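Local coordinates for protein Csc2 (PDB 4TXD) that probably binds CRISPR RNA as the Cas7-family backbone subunit of a type I-D interference complex and carries a bound zinc ion, at residues A[167-172]-A[346-351]. Sequence-based numbering, arbitrary orientation.
Sequences FCPHCT and DLWRSS. With ZN (zinc ion), chain B.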
ATOM      1  N   PHE A 167      12.013  -7.645   8.540  1.00 21.57           N
ATOM      2  CA  PHE A 167      11.350  -8.918   8.431  1.00 16.97           C
ATOM      3  C   PHE A 167       9.845  -8.923   8.688  1.00 21.40           C
ATOM      4  O   PHE A 167       9.216  -9.884   8.461  1.00 23.00           O
ATOM      5  CB  PHE A 167      12.043  -9.973   9.278  1.00 21.13           C
ATOM      6  CG  PHE A 167      11.950  -9.733  10.742  1.00 24.96           C
ATOM      7  CD1 PHE A 167      10.861 -10.138  11.435  1.00 24.61           C
ATOM      8  CD2 PHE A 167      12.934  -9.099  11.409  1.00 26.00           C
ATOM      9  CE1 PHE A 167      10.765  -9.924  12.774  1.00 26.69           C
ATOM     10  CE2 PHE A 167      12.848  -8.874  12.752  1.00 29.48           C
ATOM     11  CZ  PHE A 167      11.753  -9.286  13.440  1.00 26.46           C
ATOM     12  N   CYS A 168       9.312  -7.818   9.160  1.00 26.04           N
ATOM     13  CA  CYS A 168       7.897  -7.713   9.387  1.00 22.43           C
ATOM     14  C   CYS A 168       7.126  -7.535   8.095  1.00 27.54           C
ATOM     15  O   CYS A 168       7.667  -7.233   7.089  1.00 23.31           O
ATOM     16  CB  CYS A 168       7.594  -6.618  10.382  1.00 24.52           C
ATOM     17  SG  CYS A 168       7.391  -4.989   9.686  1.00 28.25           S
ATOM     18  N   PRO A 169       5.761  -7.818   8.222  1.00 24.01           N
ATOM     19  CA  PRO A 169       5.015  -7.713   6.975  1.00 21.92           C
ATOM     20  C   PRO A 169       5.126  -6.383   6.223  1.00 21.78           C
ATOM     21  O   PRO A 169       5.139  -6.403   5.052  1.00 23.52           O
ATOM     22  CB  PRO A 169       3.579  -7.945   7.407  1.00 25.12           C
ATOM     23  CG  PRO A 169       3.673  -8.899   8.521  1.00 23.60           C
ATOM     24  CD  PRO A 169       4.770  -8.330   9.297  1.00 19.48           C
ATOM     25  N   HIS A 170       5.200  -5.267   6.898  1.00 18.66           N
ATOM     26  CA  HIS A 170       5.270  -4.031   6.166  1.00 25.31           C
ATOM     27  C   HIS A 170       6.615  -3.882   5.480  1.00 24.21           C
ATOM     28  O   HIS A 170       6.674  -3.421   4.402  1.00 24.14           O
ATOM     29  CB  HIS A 170       4.853  -2.815   6.991  1.00 24.19           C
ATOM     30  CG  HIS A 170       5.978  -2.053   7.577  1.00 26.92           C
ATOM     31  ND1 HIS A 170       6.754  -1.196   6.845  1.00 35.44           N
ATOM     32  CD2 HIS A 170       6.469  -2.024   8.829  1.00 35.30           C
ATOM     33  CE1 HIS A 170       7.670  -0.664   7.618  1.00 40.62           C
ATOM     34  NE2 HIS A 170       7.525  -1.157   8.828  1.00 34.11           N
ATOM     35  N   CYS A 171       7.669  -4.342   6.115  1.00 22.02           N
ATOM     36  CA  CYS A 171       8.973  -4.327   5.483  1.00 25.73           C
ATOM     37  C   CYS A 171       9.052  -5.227   4.275  1.00 20.38           C
ATOM     38  O   CYS A 171       9.522  -4.828   3.270  1.00 26.31           O
ATOM     39  CB  CYS A 171      10.065  -4.704   6.465  1.00 29.47           C
ATOM     40  SG  CYS A 171      10.489  -3.465   7.673  1.00 27.70           S
ATOM     41  N   THR A 172       8.573  -6.441   4.401  1.00 19.15           N
ATOM     42  CA  THR A 172       8.711  -7.401   3.342  1.00 19.93           C
ATOM     43  C   THR A 172       7.791  -7.138   2.176  1.00 22.52           C
ATOM     44  O   THR A 172       8.099  -7.442   1.070  1.00 23.94           O
ATOM     45  CB  THR A 172       8.562  -8.841   3.846  1.00 24.01           C
ATOM     46  OG1 THR A 172       7.269  -9.035   4.366  1.00 23.50           O
ATOM     47  CG2 THR A 172       9.558  -9.112   4.908  1.00 22.02           C
ATOM     48  N   ASP A 346      -1.337 -15.511   9.974  1.00 19.57           N
ATOM     49  CA  ASP A 346      -0.875 -16.078   8.726  1.00 25.24           C
ATOM     50  C   ASP A 346      -0.023 -15.063   7.964  1.00 26.00           C
ATOM     51  O   ASP A 346       0.898 -15.441   7.243  1.00 24.78           O
ATOM     52  CB  ASP A 346      -2.050 -16.548   7.896  1.00 29.27           C
ATOM     53  CG  ASP A 346      -2.842 -17.625   8.602  1.00 51.50           C
ATOM     54  OD1 ASP A 346      -2.216 -18.594   9.074  1.00 38.95           O
ATOM     55  OD2 ASP A 346      -4.075 -17.487   8.714  1.00 42.12           O
ATOM     56  N   LEU A 347      -0.320 -13.784   8.161  1.00 24.46           N
ATOM     57  CA  LEU A 347       0.478 -12.716   7.569  1.00 27.52           C
ATOM     58  C   LEU A 347       1.909 -12.740   8.110  1.00 30.26           C
ATOM     59  O   LEU A 347       2.881 -12.613   7.362  1.00 23.84           O
ATOM     60  CB  LEU A 347      -0.162 -11.355   7.840  1.00 24.59           C
ATOM     61  CG  LEU A 347       0.582 -10.140   7.273  1.00 23.54           C
ATOM     62  CD1 LEU A 347       0.587 -10.150   5.730  1.00 21.87           C
ATOM     63  CD2 LEU A 347       0.020  -8.819   7.854  1.00 21.85           C
ATOM     64  N   TRP A 348       2.039 -12.880   9.407  1.00 25.74           N
ATOM     65  CA  TRP A 348       3.342 -12.957  10.040  1.00 29.54           C
ATOM     66  C   TRP A 348       4.088 -14.233   9.600  1.00 30.02           C
ATOM     67  O   TRP A 348       5.227 -14.181   9.250  1.00 24.94           O
ATOM     68  CB  TRP A 348       3.216 -12.879  11.547  1.00 26.43           C
ATOM     69  CG  TRP A 348       3.487 -11.601  12.201  1.00 24.92           C
ATOM     70  CD1 TRP A 348       2.626 -10.891  12.930  1.00 21.60           C
ATOM     71  CD2 TRP A 348       4.720 -10.894  12.259  1.00 28.83           C
ATOM     72  NE1 TRP A 348       3.203  -9.793  13.426  1.00 21.36           N
ATOM     73  CE2 TRP A 348       4.502  -9.761  13.031  1.00 26.11           C
ATOM     74  CE3 TRP A 348       5.990 -11.106  11.731  1.00 25.55           C
ATOM     75  CZ2 TRP A 348       5.486  -8.856  13.294  1.00 26.31           C
ATOM     76  CZ3 TRP A 348       6.944 -10.209  11.984  1.00 25.11           C
ATOM     77  CH2 TRP A 348       6.706  -9.094  12.750  1.00 27.85           C
ATOM     78  N   ARG A 349       3.405 -15.360   9.587  1.00 23.19           N
ATOM     79  CA  ARG A 349       3.988 -16.596   9.042  1.00 26.43           C
ATOM     80  C   ARG A 349       4.535 -16.385   7.629  1.00 30.26           C
ATOM     81  O   ARG A 349       5.630 -16.843   7.298  1.00 24.11           O
ATOM     82  CB  ARG A 349       2.959 -17.734   9.000  1.00 30.69           C
ATOM     83  CG  ARG A 349       2.650 -18.411  10.340  1.00 43.11           C
ATOM     84  CD  ARG A 349       1.482 -19.405  10.200  1.00 36.71           C
ATOM     85  NE  ARG A 349       1.694 -20.334   9.096  1.00 37.88           N
ATOM     86  CZ  ARG A 349       0.912 -20.433   8.019  1.00 47.25           C
ATOM     87  NH1 ARG A 349      -0.169 -19.679   7.890  1.00 47.37           N
ATOM     88  NH2 ARG A 349       1.211 -21.303   7.067  1.00 46.78           N
ATOM     89  N   SER A 350       3.760 -15.699   6.795  1.00 22.57           N
ATOM     90  CA  SER A 350       4.164 -15.415   5.418  1.00 24.95           C
ATOM     91  C   SER A 350       5.374 -14.476   5.355  1.00 25.51           C
ATOM     92  O   SER A 350       6.247 -14.615   4.489  1.00 25.70           O
ATOM     93  CB  SER A 350       2.993 -14.804   4.647  1.00 23.49           C
ATOM     94  OG  SER A 350       3.234 -14.815   3.259  1.00 25.81           O
ATOM     95  N   SER A 351       5.449 -13.536   6.265  1.00 20.18           N
ATOM     96  CA  SER A 351       6.502 -12.565   6.225  1.00 22.54           C
ATOM     97  C   SER A 351       7.817 -13.187   6.629  1.00 28.04           C
ATOM     98  O   SER A 351       8.804 -12.957   6.020  1.00 22.12           O
ATOM     99  CB  SER A 351       6.212 -11.376   7.116  1.00 22.25           C
ATOM    100  OG  SER A 351       7.071 -10.311   6.909  1.00 22.35           O
TER
HETATM  101 ZN    ZN B 401       9.407  -4.114   9.698  0.82 27.41          ZN
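Pro169, the first residue of helix 169-174, packs on both Trp348 and Leu347 of helix 343-365. Its CD lies over one face of the indole, 3.7 Å from the centroid of the six-membered ring and 4° off the ring normal, a CH-pi contact almost directly above the ring centre. Farther round the proline ring, CB and CG pack against the isobutyl group of Leu347, with CG 3.6 Å from Leu347 CG. The rim of the same indole reaches the preceding residues: Trp348 CH2 meets Cys168 CB at 3.5 Å, and CZ3 approaches CE1 of the Phe167 ring obliquely. Cys168 also belongs to the zinc site, whose CxxC motif supplies Cys168 SG and Cys171 SG, at 2.2 and 2.4 Å from the zinc respectively, with Cys146 and Asp165 completing it. The tryptophan therefore packs directly on the backbone and CB of a zinc ligand, and Trp144 meets the indole edge-to-face. As N-cap of the short helix, Cys168 additionally accepts a weak bond from Cys171 N through its metal-bound sulfur. Polar contact is concentrated at Ser351: with chi1 at -168° its buried OG swings away from its own backbone N and reaches across to Phe167 O, to which it donates at 2.7 Å from above the carbonyl plane. Ser351 OG lies 2.9 Å from OG1 of Thr172, in the first turn of the helix, which may donate to it, a proton for which the carbonyl oxygens of Cys168 and Pro169 offer longer, weak alternatives. Met105 and Leu109 of helix 94-115 also pack on Pro169.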